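Local coordinates for protein putative alpha-L-fucosidase (Bacteroides thetaiotaomicron VPI-5482, PDB 3GZA) that probably hydrolyses terminal alpha-L-fucosyl residues from glycans, as a glycoside hydrolase family 29 enzyme with a TIM-barrel domain, at residues A[76-81]-A[86-91]; A[80-85]-A[180-185]. All coordinates share one frame; numbering follows the deposited sequence.

Contacts 1 and 2 share Ala80 and Thr81, just past the end of strand 75-79, and both are largely buried, with centres about 10 Å apart. Contact 1 folds the chain after that strand back on itself: it buries 265 Å² and joins by a direct backbone hydrogen bond, leucine packing and an indole edge. Contact 2 reaches past strand 124-129, from the loop 80-85 to the end of strand 178-181. It buries just 81 Å², and water rather than direct side-chain packing does the joining; the side chain of Asp182, partly exposed, lies about 4 Å from a bound HEPES molecule, probably from the crystallisation liquor.

Contact 1. Residues A[76-81]-A[86-91]; sequences AVLTAT and FGLWQS
Ala80 O is the polar centre of this contact: it accepts a hydrogen bond from Leu88 N at 2.9 Å, nearly straight (163° at the hydrogen) and in the carbonyl plane. Gly87 CA adds a CA-H...O contact to that same Ala80 O at 3.2 Å. Among apolar groups, Leu88 meets Leu78: with CG beside the backbone N (chi1 -56°) and CD1 extended beyond it (chi2 -174°), Leu88 CD1 comes within 4.2 Å of Leu78 CD1. The same methyl, Leu88 CD1, also rests 3.4 Å from the carbonyl oxygen Thr79 O. In the TIM barrel, strand 75-79 ends here, and the chain turns back on that end early in the long loop leading to helix 110-121. The Trp89 indole comes in edge-on. Its CZ3 corner lies 3.5 Å from Ala80 O and 3.6 Å from Thr81 CG2, both near the ring plane, while Ala80 CB meets CE3 and CZ3. Glu168 of helix 148-171 fixes the ring through NE1, and Ser91 CB covers one face near the rim. With an alanine here, Ala80 CB and Thr81 CG2 would probably lose the ring edge they pack on, and Glu168 its indole N-H. Gly87 fits beside the ring, where a CB would clash with CZ3.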
ATOM      1  N   ALA A  76      28.492   4.611   2.156  1.00 25.54           N
ATOM      2  CA  ALA A  76      27.605   3.490   2.566  1.00 25.06           C
ATOM      3  C   ALA A  76      26.212   3.831   2.018  1.00 26.16           C
ATOM      4  O   ALA A  76      25.772   4.964   2.101  1.00 26.51           O
ATOM      5  CB  ALA A  76      27.576   3.300   4.108  1.00 25.65           C
ATOM      6  N   VAL A  77      25.576   2.820   1.463  1.00 24.40           N
ATOM      7  CA  VAL A  77      24.280   2.932   0.789  1.00 25.38           C
ATOM      8  C   VAL A  77      23.295   1.969   1.412  1.00 26.21           C
ATOM      9  O   VAL A  77      23.631   0.829   1.704  1.00 25.62           O
ATOM     10  CB  VAL A  77      24.480   2.605  -0.717  1.00 25.02           C
ATOM     11  CG1 VAL A  77      23.176   2.721  -1.534  1.00 26.96           C
ATOM     12  CG2 VAL A  77      25.590   3.485  -1.345  1.00 28.62           C
ATOM     13  N   LEU A  78      22.045   2.410   1.581  1.00 25.94           N
ATOM     14  CA  LEU A  78      20.969   1.587   2.097  1.00 25.83           C
ATOM     15  C   LEU A  78      19.832   1.447   1.118  1.00 27.07           C
ATOM     16  O   LEU A  78      19.474   2.405   0.460  1.00 25.30           O
ATOM     17  CB  LEU A  78      20.386   2.254   3.368  1.00 26.93           C
ATOM     18  CG  LEU A  78      19.157   1.594   3.989  1.00 26.19           C
ATOM     19  CD1 LEU A  78      19.412   0.128   4.436  1.00 27.30           C
ATOM     20  CD2 LEU A  78      18.555   2.421   5.185  1.00 26.26           C
ATOM     21  N   THR A  79      19.311   0.229   0.980  1.00 25.67           N
ATOM     22  CA  THR A  79      18.136  -0.024   0.172  1.00 25.90           C
ATOM     23  C   THR A  79      16.901   0.565   0.851  1.00 27.03           C
ATOM     24  O   THR A  79      16.337  -0.034   1.785  1.00 27.64           O
ATOM     25  CB  THR A  79      17.911  -1.519  -0.071  1.00 26.59           C
ATOM     26  OG1 THR A  79      17.759  -2.167   1.190  1.00 26.41           O
ATOM     27  CG2 THR A  79      19.073  -2.167  -0.823  1.00 26.80           C
ATOM     28  N   ALA A  80      16.467   1.734   0.413  1.00 25.81           N
ATOM     29  CA  ALA A  80      15.239   2.321   0.894  1.00 26.20           C
ATOM     30  C   ALA A  80      14.031   1.499   0.494  1.00 26.29           C
ATOM     31  O   ALA A  80      13.070   1.394   1.258  1.00 26.01           O
ATOM     32  CB  ALA A  80      15.096   3.750   0.388  1.00 26.15           C
ATOM     33  N   THR A  81      14.060   1.005  -0.730  1.00 25.88           N
ATOM     34  CA  THR A  81      13.131  -0.038  -1.226  1.00 26.69           C
ATOM     35  C   THR A  81      13.972  -1.034  -2.044  1.00 26.53           C
ATOM     36  O   THR A  81      15.129  -0.747  -2.420  1.00 26.10           O
ATOM     37  CB  THR A  81      12.053   0.425  -2.181  1.00 26.71           C
ATOM     38  OG1 THR A  81      12.663   0.962  -3.396  1.00 26.91           O
ATOM     39  CG2 THR A  81      11.138   1.494  -1.533  1.00 26.26           C
ATOM     40  N   PHE A  86       8.146  -2.310   0.075  1.00 24.91           N
ATOM     41  CA  PHE A  86       8.167  -1.711   1.381  1.00 25.65           C
ATOM     42  C   PHE A  86       9.266  -0.703   1.451  1.00 25.03           C
ATOM     43  O   PHE A  86      10.379  -0.982   1.013  1.00 26.35           O
ATOM     44  CB  PHE A  86       8.461  -2.776   2.398  1.00 24.67           C
ATOM     45  CG  PHE A  86       8.270  -2.318   3.829  1.00 25.09           C
ATOM     46  CD1 PHE A  86       7.002  -2.105   4.328  1.00 25.42           C
ATOM     47  CD2 PHE A  86       9.355  -2.137   4.644  1.00 27.45           C
ATOM     48  CE1 PHE A  86       6.784  -1.738   5.622  1.00 27.07           C
ATOM     49  CE2 PHE A  86       9.155  -1.743   5.956  1.00 28.14           C
ATOM     50  CZ  PHE A  86       7.871  -1.537   6.443  1.00 25.90           C
ATOM     51  N   GLY A  87       9.002   0.423   2.083  1.00 23.96           N
ATOM     52  CA  GLY A  87       9.980   1.451   2.226  1.00 23.83           C
ATOM     53  C   GLY A  87      10.467   1.703   3.650  1.00 25.08           C
ATOM     54  O   GLY A  87       9.682   1.820   4.568  1.00 26.23           O
ATOM     55  N   LEU A  88      11.779   1.813   3.817  1.00 25.22           N
ATOM     56  CA  LEU A  88      12.424   1.976   5.125  1.00 25.27           C
ATOM     57  C   LEU A  88      12.531   3.426   5.600  1.00 25.53           C
ATOM     58  O   LEU A  88      13.497   3.809   6.268  1.00 25.45           O
ATOM     59  CB  LEU A  88      13.808   1.320   5.119  1.00 25.44           C
ATOM     60  CG  LEU A  88      13.832  -0.167   4.741  1.00 26.34           C
ATOM     61  CD1 LEU A  88      15.287  -0.674   4.933  1.00 27.49           C
ATOM     62  CD2 LEU A  88      12.852  -0.960   5.592  1.00 26.53           C
ATOM     63  N   TRP A  89      11.512   4.238   5.337  1.00 25.08           N
ATOM     64  CA  TRP A  89      11.485   5.620   5.774  1.00 24.76           C
ATOM     65  C   TRP A  89      10.037   6.021   6.059  1.00 24.41           C
ATOM     66  O   TRP A  89       9.108   5.262   5.771  1.00 25.00           O
ATOM     67  CB  TRP A  89      12.183   6.573   4.776  1.00 26.38           C
ATOM     68  CG  TRP A  89      11.441   6.949   3.518  1.00 24.07           C
ATOM     69  CD1 TRP A  89      10.834   8.139   3.262  1.00 24.45           C
ATOM     70  CD2 TRP A  89      11.243   6.146   2.334  1.00 23.52           C
ATOM     71  NE1 TRP A  89      10.316   8.137   1.998  1.00 24.78           N
ATOM     72  CE2 TRP A  89      10.554   6.935   1.412  1.00 25.41           C
ATOM     73  CE3 TRP A  89      11.652   4.876   1.941  1.00 24.23           C
ATOM     74  CZ2 TRP A  89      10.167   6.446   0.157  1.00 25.20           C
ATOM     75  CZ3 TRP A  89      11.304   4.399   0.657  1.00 24.40           C
ATOM     76  CH2 TRP A  89      10.566   5.194  -0.201  1.00 25.87           C
ATOM     77  N   GLN A  90       9.890   7.244   6.574  1.00 25.19           N
ATOM     78  CA  GLN A  90       8.575   7.862   6.828  1.00 24.15           C
ATOM     79  C   GLN A  90       8.109   8.533   5.528  1.00 24.06           C
ATOM     80  O   GLN A  90       8.310   9.722   5.325  1.00 26.52           O
ATOM     81  CB  GLN A  90       8.678   8.894   7.920  1.00 24.80           C
ATOM     82  CG  GLN A  90       8.854   8.255   9.284  1.00 22.92           C
ATOM     83  CD  GLN A  90       7.563   7.650   9.859  1.00 24.42           C
ATOM     84  OE1 GLN A  90       6.536   8.327   9.959  1.00 25.37           O
ATOM     85  NE2 GLN A  90       7.633   6.379  10.236  1.00 23.49           N
ATOM     86  N   SER A  91       7.418   7.772   4.685  1.00 24.43           N
ATOM     87  CA  SER A  91       6.976   8.333   3.407  1.00 23.80           C
ATOM     88  C   SER A  91       5.535   8.811   3.499  1.00 24.63           C
ATOM     89  O   SER A  91       4.748   8.259   4.262  1.00 24.30           O
ATOM     90  CB  SER A  91       7.004   7.262   2.303  1.00 24.63           C
ATOM     91  OG  SER A  91       6.610   7.783   1.043  1.00 23.93           O
TER

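Contact 2. Residues A[80-85]-A[180-185]; sequences ATHETG and WFDGGA
Asp182 meets His82 and Glu83 through two bridging waters, and the strand that brings it there starts this segment with Trp180. That residue's NE1 hydrogen-bonds a sulfonate oxygen of a bound HEPES molecule, probably from the crystallisation liquor. Phe181 follows, its side chain packing on Ile129 and Val166 and its carbonyl starting a type II turn. At Asp182 the carboxylate is carried toward the loop with CG anti to the backbone N (chi1 175°), and OD2 does the joining: one water donates to it at 2.8 Å and to His82 O, also at 2.8 Å. A second water gives its hydrogens to Asp182 OD2 and, at 2.7 Å, to Glu83 OE2. This is the C-terminal mouth of the TIM barrel, where such folds carry their active sites. Asp182 OD2 approaches the His82 ring obliquely, 4.4 Å from His82 NE2. Glu83 is held on its own side by a salt bridge to Arg44 and hydrogen bonds to Tyr38, Asn43 and Gln40. Gly183 takes the positive-phi corner of the turn (phi 68°), and its N-H binds the same sulfonate oxygen as Trp180. Gly184 N closes the turn onto Phe181 O at 2.9 Å.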
ATOM      1  N   ALA A  80      16.467   1.734   0.413  1.00 25.81           N
ATOM      2  CA  ALA A  80      15.239   2.321   0.894  1.00 26.20           C
ATOM      3  C   ALA A  80      14.031   1.499   0.494  1.00 26.29           C
ATOM      4  O   ALA A  80      13.070   1.394   1.258  1.00 26.01           O
ATOM      5  CB  ALA A  80      15.096   3.750   0.388  1.00 26.15           C
ATOM      6  N   THR A  81      14.060   1.005  -0.730  1.00 25.88           N
ATOM      7  CA  THR A  81      13.131  -0.038  -1.226  1.00 26.69           C
ATOM      8  C   THR A  81      13.972  -1.034  -2.044  1.00 26.53           C
ATOM      9  O   THR A  81      15.129  -0.747  -2.420  1.00 26.10           O
ATOM     10  CB  THR A  81      12.053   0.425  -2.181  1.00 26.71           C
ATOM     11  OG1 THR A  81      12.663   0.962  -3.396  1.00 26.91           O
ATOM     12  CG2 THR A  81      11.138   1.494  -1.533  1.00 26.26           C
ATOM     13  N   HIS A  82      13.382  -2.201  -2.301  1.00 25.24           N
ATOM     14  CA  HIS A  82      14.032  -3.232  -3.057  1.00 24.96           C
ATOM     15  C   HIS A  82      12.991  -3.872  -3.965  1.00 25.07           C
ATOM     16  O   HIS A  82      12.697  -3.307  -5.021  1.00 27.36           O
ATOM     17  CB  HIS A  82      14.872  -4.167  -2.186  1.00 25.61           C
ATOM     18  CG  HIS A  82      15.693  -5.121  -2.971  1.00 26.07           C
ATOM     19  ND1 HIS A  82      15.329  -6.425  -3.146  1.00 26.97           N
ATOM     20  CD2 HIS A  82      16.848  -4.952  -3.658  1.00 25.17           C
ATOM     21  CE1 HIS A  82      16.224  -7.037  -3.902  1.00 27.42           C
ATOM     22  NE2 HIS A  82      17.155  -6.156  -4.252  1.00 26.13           N
ATOM     23  N   GLU A  83      12.414  -5.027  -3.593  1.00 24.87           N
ATOM     24  CA  GLU A  83      11.453  -5.718  -4.417  1.00 24.72           C
ATOM     25  C   GLU A  83      10.061  -5.869  -3.825  1.00 24.15           C
ATOM     26  O   GLU A  83       9.120  -6.057  -4.569  1.00 24.12           O
ATOM     27  CB  GLU A  83      11.956  -7.135  -4.730  1.00 25.34           C
ATOM     28  CG  GLU A  83      13.206  -7.171  -5.637  1.00 25.54           C
ATOM     29  CD  GLU A  83      13.924  -8.510  -5.617  1.00 27.38           C
ATOM     30  OE1 GLU A  83      13.719  -9.319  -4.665  1.00 26.22           O
ATOM     31  OE2 GLU A  83      14.761  -8.720  -6.499  1.00 24.96           O
ATOM     32  N   THR A  84       9.900  -5.781  -2.510  1.00 24.71           N
ATOM     33  CA  THR A  84       8.568  -6.022  -1.925  1.00 24.45           C
ATOM     34  C   THR A  84       7.650  -4.827  -2.090  1.00 25.34           C
ATOM     35  O   THR A  84       6.446  -4.959  -1.968  1.00 25.13           O
ATOM     36  CB  THR A  84       8.618  -6.361  -0.433  1.00 24.32           C
ATOM     37  OG1 THR A  84       9.006  -5.196   0.320  1.00 25.22           O
ATOM     38  CG2 THR A  84       9.557  -7.566  -0.142  1.00 26.27           C
ATOM     39  N   GLY A  85       8.260  -3.674  -2.318  1.00 24.15           N
ATOM     40  CA  GLY A  85       7.591  -2.402  -2.327  1.00 24.74           C
ATOM     41  C   GLY A  85       7.672  -1.669  -1.005  1.00 23.69           C
ATOM     42  O   GLY A  85       7.276  -0.504  -0.984  1.00 24.88           O
ATOM     43  N   TRP A 180      21.180   5.008  -6.328  1.00 25.01           N
ATOM     44  CA  TRP A 180      21.359   3.766  -7.057  1.00 24.55           C
ATOM     45  C   TRP A 180      20.003   3.127  -7.242  1.00 25.19           C
ATOM     46  O   TRP A 180      19.353   2.745  -6.282  1.00 26.66           O
ATOM     47  CB  TRP A 180      22.224   2.821  -6.231  1.00 25.08           C
ATOM     48  CG  TRP A 180      22.573   1.447  -6.783  1.00 24.82           C
ATOM     49  CD1 TRP A 180      21.981   0.769  -7.827  1.00 25.25           C
ATOM     50  CD2 TRP A 180      23.553   0.550  -6.243  1.00 25.19           C
ATOM     51  NE1 TRP A 180      22.570  -0.445  -8.003  1.00 26.50           N
ATOM     52  CE2 TRP A 180      23.537  -0.614  -7.040  1.00 24.88           C
ATOM     53  CE3 TRP A 180      24.461   0.633  -5.178  1.00 27.22           C
ATOM     54  CZ2 TRP A 180      24.366  -1.689  -6.793  1.00 27.45           C
ATOM     55  CZ3 TRP A 180      25.294  -0.443  -4.939  1.00 28.61           C
ATOM     56  CH2 TRP A 180      25.204  -1.607  -5.705  1.00 27.91           C
ATOM     57  N   PHE A 181      19.581   3.000  -8.481  1.00 24.12           N
ATOM     58  CA  PHE A 181      18.331   2.337  -8.803  1.00 25.30           C
ATOM     59  C   PHE A 181      18.595   0.891  -9.167  1.00 25.66           C
ATOM     60  O   PHE A 181      19.519   0.611  -9.958  1.00 25.82           O
ATOM     61  CB  PHE A 181      17.662   3.024  -9.966  1.00 24.77           C
ATOM     62  CG  PHE A 181      17.183   4.413  -9.644  1.00 23.99           C
ATOM     63  CD1 PHE A 181      15.974   4.576  -9.017  1.00 27.77           C
ATOM     64  CD2 PHE A 181      17.875   5.535 -10.049  1.00 26.57           C
ATOM     65  CE1 PHE A 181      15.475   5.851  -8.722  1.00 27.43           C
ATOM     66  CE2 PHE A 181      17.386   6.828  -9.713  1.00 26.97           C
ATOM     67  CZ  PHE A 181      16.189   6.950  -9.051  1.00 26.41           C
ATOM     68  N   ASP A 182      17.791  -0.028  -8.611  1.00 25.40           N
ATOM     69  CA  ASP A 182      17.903  -1.476  -8.904  1.00 24.49           C
ATOM     70  C   ASP A 182      17.715  -1.767 -10.369  1.00 25.93           C
ATOM     71  O   ASP A 182      16.603  -1.762 -10.854  1.00 25.39           O
ATOM     72  CB  ASP A 182      16.836  -2.224  -8.059  1.00 26.16           C
ATOM     73  CG  ASP A 182      16.759  -3.687  -8.350  1.00 26.83           C
ATOM     74  OD1 ASP A 182      17.737  -4.257  -8.919  1.00 27.10           O
ATOM     75  OD2 ASP A 182      15.710  -4.276  -7.971  1.00 27.51           O
ATOM     76  N   GLY A 183      18.791  -2.106 -11.047  1.00 24.51           N
ATOM     77  CA  GLY A 183      18.697  -2.295 -12.478  1.00 24.87           C
ATOM     78  C   GLY A 183      18.431  -1.039 -13.264  1.00 25.03           C
ATOM     79  O   GLY A 183      18.007  -1.113 -14.412  1.00 25.79           O
ATOM     80  N   GLY A 184      18.696   0.117 -12.660  1.00 24.93           N
ATOM     81  CA  GLY A 184      18.489   1.434 -13.259  1.00 24.35           C
ATOM     82  C   GLY A 184      17.028   1.865 -13.152  1.00 24.50           C
ATOM     83  O   GLY A 184      16.212   1.177 -12.567  1.00 25.57           O
ATOM     84  N   ALA A 185      16.722   2.995 -13.802  1.00 24.90           N
ATOM     85  CA  ALA A 185      15.370   3.563 -13.773  1.00 24.03           C
ATOM     86  C   ALA A 185      14.782   3.599 -15.183  1.00 25.10           C
ATOM     87  O   ALA A 185      13.857   4.366 -15.467  1.00 24.86           O
ATOM     88  CB  ALA A 185      15.410   4.946 -13.114  1.00 24.48           C
TER
HETATM   89  O   HOH W   1      13.253  -3.047  -7.797  1.00 12.45           O
HETATM   90  O   HOH W   2      16.306  -6.994  -7.893  1.00 12.51           O